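Local coordinates for protein glutathione S-transferase (Xanthomonas axonopodis pv. citri, PDB 6NV6) that probably conjugates glutathione, which it binds, to electrophilic substrates, as a theta-class glutathione transferase, at residues Trp100-Phe113 / Pro164-Ile177. Residues are numbered along the deposited sequence; the frame is centred on the assembly and turned at random.
Sequences WTTSTFAGVFRDLF and PLGSFIYAWFEMPI
Phe-168 has CG anti to its carbonyl carbon (chi1 -79°), whereas Phe-105 and Phe-109 both carry CG trans to the backbone N, and these settings bring the three rings together between helices 88-118 and 163-174 of the all-helical C-terminal domain of the glutathione transferase fold. The helices run nearly parallel: the axes of the short segments make 18° and approach to 9.9 Å. Phe-168 is a knob in a hole formed by Thr-101, Phe-105, Ala-106 and Phe-109. The edge of Phe-105 points at its face in an offset edge-to-face pair, planes at 89° and centroids 5.9 Å apart. Ala-106 CB reaches Phe-168 CZ at 3.6 Å, and Phe-109 CD2 lies at the Phe-168 ring edge. Phe-109 in turn reaches the following turn of helix 163-174, its CZ 3.5 Å from Ala-171 CB, while its CE1 meets the edge of the Trp-172 indole near the indole plane. The packing is apolar; the hydroxyl of Thr-101 bonds to Trp-97 O in its own helix. Leu-140 of helix 126-146 touches both Phe-105 and Trp-172. Beyond the helix end, Met-175 makes oblique Met-aromatic contacts with Phe-109 and Phe-113, its SD lying 3.6 Å from Phe-113 CD2.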
ATOM      1  N   TRP A 100      -1.555  -2.141 -10.957  1.00 32.64           N
ATOM      2  CA  TRP A 100      -2.981  -2.389 -10.779  1.00 34.54           C
ATOM      3  C   TRP A 100      -3.528  -1.682  -9.537  1.00 33.33           C
ATOM      4  O   TRP A 100      -4.671  -1.203  -9.538  1.00 29.63           O
ATOM      5  CB  TRP A 100      -3.210  -3.900 -10.715  1.00 30.13           C
ATOM      6  CG  TRP A 100      -4.626  -4.341 -10.494  1.00 29.85           C
ATOM      7  CD1 TRP A 100      -5.524  -4.698 -11.446  1.00 34.41           C
ATOM      8  CD2 TRP A 100      -5.283  -4.529  -9.234  1.00 34.93           C
ATOM      9  NE1 TRP A 100      -6.715  -5.073 -10.867  1.00 34.16           N
ATOM     10  CE2 TRP A 100      -6.589  -4.981  -9.508  1.00 30.01           C
ATOM     11  CE3 TRP A 100      -4.897  -4.346  -7.899  1.00 37.74           C
ATOM     12  CZ2 TRP A 100      -7.510  -5.249  -8.505  1.00 32.11           C
ATOM     13  CZ3 TRP A 100      -5.822  -4.618  -6.894  1.00 28.99           C
ATOM     14  CH2 TRP A 100      -7.110  -5.061  -7.206  1.00 32.50           C
ATOM     15  N   THR A 101      -2.733  -1.605  -8.470  1.00 29.62           N
ATOM     16  CA  THR A 101      -3.180  -0.890  -7.281  1.00 34.51           C
ATOM     17  C   THR A 101      -3.494   0.561  -7.615  1.00 29.27           C
ATOM     18  O   THR A 101      -4.531   1.099  -7.201  1.00 33.60           O
ATOM     19  CB  THR A 101      -2.115  -0.976  -6.183  1.00 31.20           C
ATOM     20  OG1 THR A 101      -1.960  -2.337  -5.767  1.00 30.37           O
ATOM     21  CG2 THR A 101      -2.520  -0.142  -4.981  1.00 32.24           C
ATOM     22  N   THR A 102      -2.617   1.205  -8.377  1.00 27.51           N
ATOM     23  CA  THR A 102      -2.865   2.584  -8.770  1.00 34.25           C
ATOM     24  C   THR A 102      -3.932   2.675  -9.857  1.00 30.39           C
ATOM     25  O   THR A 102      -4.881   3.458  -9.743  1.00 36.11           O
ATOM     26  CB  THR A 102      -1.560   3.228  -9.230  1.00 34.47           C
ATOM     27  OG1 THR A 102      -0.617   3.209  -8.146  1.00 37.00           O
ATOM     28  CG2 THR A 102      -1.812   4.659  -9.685  1.00 28.45           C
ATOM     29  N   SER A 103      -3.801   1.874 -10.916  1.00 28.47           N
ATOM     30  CA  SER A 103      -4.654   2.057 -12.081  1.00 28.18           C
ATOM     31  C   SER A 103      -6.104   1.665 -11.811  1.00 37.46           C
ATOM     32  O   SER A 103      -7.017   2.217 -12.442  1.00 43.16           O
ATOM     33  CB  SER A 103      -4.095   1.259 -13.259  1.00 28.74           C
ATOM     34  OG  SER A 103      -4.553  -0.080 -13.246  1.00 29.22           O
ATOM     35  N   THR A 104      -6.346   0.724 -10.897  1.00 33.52           N
ATOM     36  CA  THR A 104      -7.666   0.107 -10.835  1.00 34.00           C
ATOM     37  C   THR A 104      -8.289   0.151  -9.443  1.00 36.28           C
ATOM     38  O   THR A 104      -9.502   0.323  -9.315  1.00 35.28           O
ATOM     39  CB  THR A 104      -7.575  -1.348 -11.322  1.00 38.38           C
ATOM     40  OG1 THR A 104      -7.080  -1.370 -12.667  1.00 39.63           O
ATOM     41  CG2 THR A 104      -8.934  -2.029 -11.287  1.00 31.71           C
ATOM     42  N   PHE A 105      -7.492   0.007  -8.390  1.00 37.44           N
ATOM     43  CA  PHE A 105      -8.087  -0.132  -7.070  1.00 33.04           C
ATOM     44  C   PHE A 105      -8.155   1.175  -6.294  1.00 35.70           C
ATOM     45  O   PHE A 105      -9.163   1.442  -5.628  1.00 36.51           O
ATOM     46  CB  PHE A 105      -7.314  -1.166  -6.250  1.00 29.44           C
ATOM     47  CG  PHE A 105      -7.819  -1.312  -4.847  1.00 29.39           C
ATOM     48  CD1 PHE A 105      -9.015  -1.952  -4.601  1.00 28.51           C
ATOM     49  CD2 PHE A 105      -7.108  -0.782  -3.774  1.00 34.17           C
ATOM     50  CE1 PHE A 105      -9.493  -2.079  -3.306  1.00 37.99           C
ATOM     51  CE2 PHE A 105      -7.577  -0.908  -2.462  1.00 31.85           C
ATOM     52  CZ  PHE A 105      -8.774  -1.556  -2.230  1.00 33.00           C
ATOM     53  N   ALA A 106      -7.110   1.999  -6.369  1.00 31.41           N
ATOM     54  CA  ALA A 106      -6.974   3.112  -5.432  1.00 33.49           C
ATOM     55  C   ALA A 106      -8.112   4.124  -5.571  1.00 43.68           C
ATOM     56  O   ALA A 106      -8.617   4.640  -4.564  1.00 41.75           O
ATOM     57  CB  ALA A 106      -5.617   3.783  -5.633  1.00 33.06           C
ATOM     58  N   GLY A 107      -8.543   4.405  -6.806  1.00 36.47           N
ATOM     59  CA  GLY A 107      -9.545   5.439  -7.006  1.00 33.33           C
ATOM     60  C   GLY A 107     -10.866   5.101  -6.342  1.00 43.95           C
ATOM     61  O   GLY A 107     -11.398   5.890  -5.553  1.00 47.79           O
ATOM     62  N   VAL A 108     -11.411   3.917  -6.641  1.00 34.70           N
ATOM     63  CA  VAL A 108     -12.681   3.524  -6.036  1.00 34.90           C
ATOM     64  C   VAL A 108     -12.519   3.355  -4.533  1.00 39.65           C
ATOM     65  O   VAL A 108     -13.405   3.725  -3.754  1.00 45.63           O
ATOM     66  CB  VAL A 108     -13.251   2.256  -6.710  1.00 43.66           C
ATOM     67  CG1 VAL A 108     -12.388   1.047  -6.439  1.00 40.35           C
ATOM     68  CG2 VAL A 108     -14.689   1.996  -6.248  1.00 45.54           C
ATOM     69  N   PHE A 109     -11.374   2.835  -4.089  1.00 41.04           N
ATOM     70  CA  PHE A 109     -11.221   2.613  -2.660  1.00 34.31           C
ATOM     71  C   PHE A 109     -11.066   3.924  -1.912  1.00 40.72           C
ATOM     72  O   PHE A 109     -11.640   4.090  -0.829  1.00 48.99           O
ATOM     73  CB  PHE A 109     -10.038   1.712  -2.356  1.00 33.27           C
ATOM     74  CG  PHE A 109      -9.827   1.528  -0.888  1.00 36.00           C
ATOM     75  CD1 PHE A 109     -10.634   0.670  -0.164  1.00 40.10           C
ATOM     76  CD2 PHE A 109      -8.876   2.260  -0.214  1.00 35.58           C
ATOM     77  CE1 PHE A 109     -10.467   0.516   1.202  1.00 37.30           C
ATOM     78  CE2 PHE A 109      -8.711   2.106   1.153  1.00 41.36           C
ATOM     79  CZ  PHE A 109      -9.508   1.229   1.857  1.00 31.46           C
ATOM     80  N   ARG A 110     -10.279   4.860  -2.451  1.00 36.21           N
ATOM     81  CA  ARG A 110     -10.180   6.157  -1.795  1.00 50.27           C
ATOM     82  C   ARG A 110     -11.554   6.799  -1.684  1.00 52.53           C
ATOM     83  O   ARG A 110     -11.840   7.503  -0.705  1.00 47.99           O
ATOM     84  CB  ARG A 110      -9.208   7.068  -2.546  1.00 47.06           C
ATOM     85  N   ASP A 111     -12.430   6.524  -2.653  1.00 41.72           N
ATOM     86  CA  ASP A 111     -13.798   7.025  -2.595  1.00 43.82           C
ATOM     87  C   ASP A 111     -14.578   6.344  -1.480  1.00 48.20           C
ATOM     88  O   ASP A 111     -15.225   7.013  -0.663  1.00 51.11           O
ATOM     89  CB  ASP A 111     -14.482   6.812  -3.944  1.00 51.32           C
ATOM     90  CG  ASP A 111     -15.411   7.941  -4.307  1.00 60.95           C
ATOM     91  OD1 ASP A 111     -14.960   9.108  -4.276  1.00 57.84           O
ATOM     92  OD2 ASP A 111     -16.588   7.654  -4.635  1.00 70.11           O
ATOM     93  N   LEU A 112     -14.529   5.007  -1.434  1.00 49.96           N
ATOM     94  CA  LEU A 112     -15.139   4.278  -0.328  1.00 43.32           C
ATOM     95  C   LEU A 112     -14.623   4.801   0.999  1.00 37.02           C
ATOM     96  O   LEU A 112     -15.398   5.125   1.902  1.00 39.94           O
ATOM     97  CB  LEU A 112     -14.851   2.779  -0.444  1.00 41.08           C
ATOM     98  CG  LEU A 112     -15.394   1.978   0.747  1.00 46.81           C
ATOM     99  CD1 LEU A 112     -16.913   1.973   0.747  1.00 42.78           C
ATOM    100  CD2 LEU A 112     -14.853   0.569   0.754  1.00 36.91           C
ATOM    101  N   PHE A 113     -13.306   4.914   1.120  1.00 42.85           N
ATOM    102  CA  PHE A 113     -12.733   5.302   2.399  1.00 50.31           C
ATOM    103  C   PHE A 113     -13.130   6.717   2.799  1.00 44.69           C
ATOM    104  O   PHE A 113     -13.263   6.999   3.994  1.00 42.60           O
ATOM    105  CB  PHE A 113     -11.214   5.172   2.355  1.00 37.42           C
ATOM    106  CG  PHE A 113     -10.555   5.498   3.649  1.00 35.22           C
ATOM    107  CD1 PHE A 113     -10.173   6.803   3.940  1.00 38.81           C
ATOM    108  CD2 PHE A 113     -10.359   4.515   4.607  1.00 41.89           C
ATOM    109  CE1 PHE A 113      -9.581   7.127   5.159  1.00 38.98           C
ATOM    110  CE2 PHE A 113      -9.754   4.826   5.840  1.00 41.38           C
ATOM    111  CZ  PHE A 113      -9.366   6.135   6.110  1.00 42.46           C
ATOM    112  N   PRO A 164       2.483  -1.752  -2.523  1.00 27.31           N
ATOM    113  CA  PRO A 164       1.394  -0.784  -2.777  1.00 24.66           C
ATOM    114  C   PRO A 164       0.024  -1.272  -2.329  1.00 26.87           C
ATOM    115  O   PRO A 164      -0.648  -0.575  -1.547  1.00 30.19           O
ATOM    116  CB  PRO A 164       1.465  -0.570  -4.293  1.00 25.00           C
ATOM    117  CG  PRO A 164       2.870  -0.878  -4.638  1.00 23.49           C
ATOM    118  CD  PRO A 164       3.279  -1.993  -3.741  1.00 22.65           C
ATOM    119  N   LEU A 165      -0.414  -2.459  -2.775  1.00 26.29           N
ATOM    120  CA  LEU A 165      -1.701  -2.975  -2.298  1.00 28.96           C
ATOM    121  C   LEU A 165      -1.669  -3.296  -0.803  1.00 33.19           C
ATOM    122  O   LEU A 165      -2.683  -3.129  -0.113  1.00 31.07           O
ATOM    123  CB  LEU A 165      -2.112  -4.212  -3.089  1.00 21.25           C
ATOM    124  CG  LEU A 165      -3.523  -4.721  -2.794  1.00 28.96           C
ATOM    125  CD1 LEU A 165      -4.576  -3.662  -3.121  1.00 24.80           C
ATOM    126  CD2 LEU A 165      -3.800  -6.003  -3.554  1.00 19.94           C
ATOM    127  N   GLY A 166      -0.520  -3.756  -0.288  1.00 30.15           N
ATOM    128  CA  GLY A 166      -0.408  -4.043   1.133  1.00 27.38           C
ATOM    129  C   GLY A 166      -0.647  -2.825   2.004  1.00 29.56           C
ATOM    130  O   GLY A 166      -1.183  -2.944   3.111  1.00 28.54           O
ATOM    131  N   SER A 167      -0.269  -1.639   1.520  1.00 24.48           N
ATOM    132  CA  SER A 167      -0.494  -0.431   2.303  1.00 25.59           C
ATOM    133  C   SER A 167      -1.953   0.007   2.266  1.00 30.95           C
ATOM    134  O   SER A 167      -2.428   0.642   3.216  1.00 29.18           O
ATOM    135  CB  SER A 167       0.423   0.694   1.818  1.00 30.06           C
ATOM    136  OG  SER A 167       1.743   0.234   1.577  1.00 27.59           O
ATOM    137  N   PHE A 168      -2.675  -0.312   1.189  1.00 31.58           N
ATOM    138  CA  PHE A 168      -4.111  -0.045   1.171  1.00 26.78           C
ATOM    139  C   PHE A 168      -4.873  -1.062   2.003  1.00 30.20           C
ATOM    140  O   PHE A 168      -5.826  -0.700   2.707  1.00 28.81           O
ATOM    141  CB  PHE A 168      -4.651  -0.068  -0.259  1.00 27.46           C
ATOM    142  CG  PHE A 168      -4.388   1.189  -1.039  1.00 29.59           C
ATOM    143  CD1 PHE A 168      -5.248   2.264  -0.958  1.00 30.88           C
ATOM    144  CD2 PHE A 168      -3.284   1.285  -1.871  1.00 31.82           C
ATOM    145  CE1 PHE A 168      -5.006   3.419  -1.689  1.00 34.40           C
ATOM    146  CE2 PHE A 168      -3.038   2.437  -2.600  1.00 34.07           C
ATOM    147  CZ  PHE A 168      -3.906   3.510  -2.503  1.00 32.10           C
ATOM    148  N   ILE A 169      -4.454  -2.333   1.951  1.00 30.75           N
ATOM    149  CA  ILE A 169      -5.272  -3.405   2.512  1.00 32.98           C
ATOM    150  C   ILE A 169      -5.344  -3.321   4.028  1.00 34.36           C
ATOM    151  O   ILE A 169      -6.232  -3.935   4.639  1.00 33.48           O
ATOM    152  CB  ILE A 169      -4.755  -4.781   2.056  1.00 27.91           C
ATOM    153  CG1 ILE A 169      -5.938  -5.687   1.736  1.00 27.61           C
ATOM    154  CG2 ILE A 169      -3.858  -5.403   3.107  1.00 27.13           C
ATOM    155  CD1 ILE A 169      -6.663  -5.282   0.473  1.00 28.40           C
ATOM    156  N   TYR A 170      -4.439  -2.563   4.650  1.00 26.99           N
ATOM    157  CA  TYR A 170      -4.623  -2.209   6.051  1.00 30.67           C
ATOM    158  C   TYR A 170      -5.916  -1.417   6.240  1.00 31.01           C
ATOM    159  O   TYR A 170      -6.741  -1.741   7.102  1.00 27.96           O
ATOM    160  CB  TYR A 170      -3.415  -1.415   6.550  1.00 29.08           C
ATOM    161  CG  TYR A 170      -3.612  -0.845   7.936  1.00 37.36           C
ATOM    162  CD1 TYR A 170      -3.762  -1.685   9.034  1.00 32.52           C
ATOM    163  CD2 TYR A 170      -3.656   0.532   8.150  1.00 32.84           C
ATOM    164  CE1 TYR A 170      -3.941  -1.181  10.293  1.00 30.16           C
ATOM    165  CE2 TYR A 170      -3.836   1.046   9.415  1.00 32.82           C
ATOM    166  CZ  TYR A 170      -3.974   0.181  10.480  1.00 35.87           C
ATOM    167  OH  TYR A 170      -4.147   0.685  11.744  1.00 37.11           O
ATOM    168  N   ALA A 171      -6.116  -0.379   5.426  1.00 31.59           N
ATOM    169  CA  ALA A 171      -7.359   0.380   5.508  1.00 33.29           C
ATOM    170  C   ALA A 171      -8.562  -0.513   5.237  1.00 36.15           C
ATOM    171  O   ALA A 171      -9.562  -0.459   5.963  1.00 40.98           O
ATOM    172  CB  ALA A 171      -7.323   1.555   4.530  1.00 32.10           C
ATOM    173  N   TRP A 172      -8.474  -1.356   4.208  1.00 29.34           N
ATOM    174  CA  TRP A 172      -9.580  -2.243   3.867  1.00 38.02           C
ATOM    175  C   TRP A 172     -10.047  -3.072   5.060  1.00 37.83           C
ATOM    176  O   TRP A 172     -11.247  -3.182   5.316  1.00 33.49           O
ATOM    177  CB  TRP A 172      -9.167  -3.161   2.719  1.00 30.01           C
ATOM    178  CG  TRP A 172     -10.172  -4.227   2.377  1.00 41.72           C
ATOM    179  CD1 TRP A 172     -10.088  -5.573   2.663  1.00 40.23           C
ATOM    180  CD2 TRP A 172     -11.410  -4.050   1.677  1.00 42.07           C
ATOM    181  NE1 TRP A 172     -11.197  -6.229   2.183  1.00 34.15           N
ATOM    182  CE2 TRP A 172     -12.021  -5.320   1.573  1.00 38.18           C
ATOM    183  CE3 TRP A 172     -12.059  -2.943   1.123  1.00 33.98           C
ATOM    184  CZ2 TRP A 172     -13.244  -5.507   0.935  1.00 41.99           C
ATOM    185  CZ3 TRP A 172     -13.276  -3.136   0.499  1.00 36.67           C
ATOM    186  CH2 TRP A 172     -13.854  -4.405   0.409  1.00 36.45           C
ATOM    187  N   PHE A 173      -9.119  -3.655   5.808  1.00 38.24           N
ATOM    188  CA  PHE A 173      -9.505  -4.611   6.831  1.00 38.01           C
ATOM    189  C   PHE A 173      -9.838  -3.960   8.163  1.00 44.14           C
ATOM    190  O   PHE A 173     -10.595  -4.541   8.952  1.00 49.19           O
ATOM    191  CB  PHE A 173      -8.391  -5.645   7.025  1.00 37.05           C
ATOM    192  CG  PHE A 173      -8.425  -6.772   6.020  1.00 42.26           C
ATOM    193  CD1 PHE A 173      -9.498  -7.653   5.985  1.00 36.68           C
ATOM    194  CD2 PHE A 173      -7.398  -6.932   5.091  1.00 36.17           C
ATOM    195  CE1 PHE A 173      -9.536  -8.683   5.062  1.00 35.79           C
ATOM    196  CE2 PHE A 173      -7.434  -7.962   4.167  1.00 34.07           C
ATOM    197  CZ  PHE A 173      -8.506  -8.836   4.152  1.00 33.36           C
ATOM    198  N   GLU A 174      -9.315  -2.770   8.436  1.00 44.27           N
ATOM    199  CA  GLU A 174      -9.545  -2.131   9.723  1.00 42.72           C
ATOM    200  C   GLU A 174     -10.577  -1.019   9.649  1.00 38.17           C
ATOM    201  O   GLU A 174     -10.997  -0.517  10.695  1.00 45.49           O
ATOM    202  CB  GLU A 174      -8.221  -1.612  10.290  1.00 36.79           C
ATOM    203  CG  GLU A 174      -7.111  -2.678  10.285  1.00 37.55           C
ATOM    204  CD  GLU A 174      -7.473  -3.947  11.077  1.00 46.35           C
ATOM    205  OE1 GLU A 174      -8.225  -3.825  12.070  1.00 44.85           O
ATOM    206  OE2 GLU A 174      -7.008  -5.059  10.718  1.00 36.93           O
ATOM    207  N   MET A 175     -10.988  -0.630   8.444  1.00 39.30           N
ATOM    208  CA  MET A 175     -12.157   0.202   8.190  1.00 47.39           C
ATOM    209  C   MET A 175     -13.408  -0.376   8.830  1.00 50.41           C
ATOM    210  O   MET A 175     -13.592  -1.600   8.846  1.00 45.62           O
ATOM    211  CB  MET A 175     -12.426   0.342   6.693  1.00 45.19           C
ATOM    212  CG  MET A 175     -11.935   1.606   6.077  1.00 46.35           C
ATOM    213  SD  MET A 175     -12.743   1.837   4.486  1.00 50.89           S
ATOM    214  CE  MET A 175     -12.744   0.166   3.880  1.00 43.11           C
ATOM    215  N   PRO A 176     -14.310   0.470   9.319  1.00 54.90           N
ATOM    216  CA  PRO A 176     -15.601  -0.035   9.819  1.00 43.36           C
ATOM    217  C   PRO A 176     -16.589  -0.267   8.678  1.00 46.18           C
ATOM    218  O   PRO A 176     -17.442   0.558   8.354  1.00 50.59           O
ATOM    219  CB  PRO A 176     -16.044   1.079  10.769  1.00 42.71           C
ATOM    220  CG  PRO A 176     -15.485   2.328  10.156  1.00 40.95           C
ATOM    221  CD  PRO A 176     -14.221   1.941   9.409  1.00 47.76           C
ATOM    222  N   ILE A 177     -16.463  -1.427   8.027  1.00 48.93           N
ATOM    223  CA  ILE A 177     -17.332  -1.823   6.925  1.00 37.63           C
ATOM    224  C   ILE A 177     -17.602  -3.322   7.023  1.00 47.81           C
ATOM    225  O   ILE A 177     -16.930  -4.053   7.753  1.00 37.74           O
ATOM    226  CB  ILE A 177     -16.715  -1.503   5.551  1.00 46.27           C
ATOM    227  CG1 ILE A 177     -15.362  -2.203   5.412  1.00 45.91           C
ATOM    228  CG2 ILE A 177     -16.558  -0.002   5.328  1.00 46.22           C
ATOM    229  CD1 ILE A 177     -14.992  -2.522   3.989  1.00 36.39           C
TER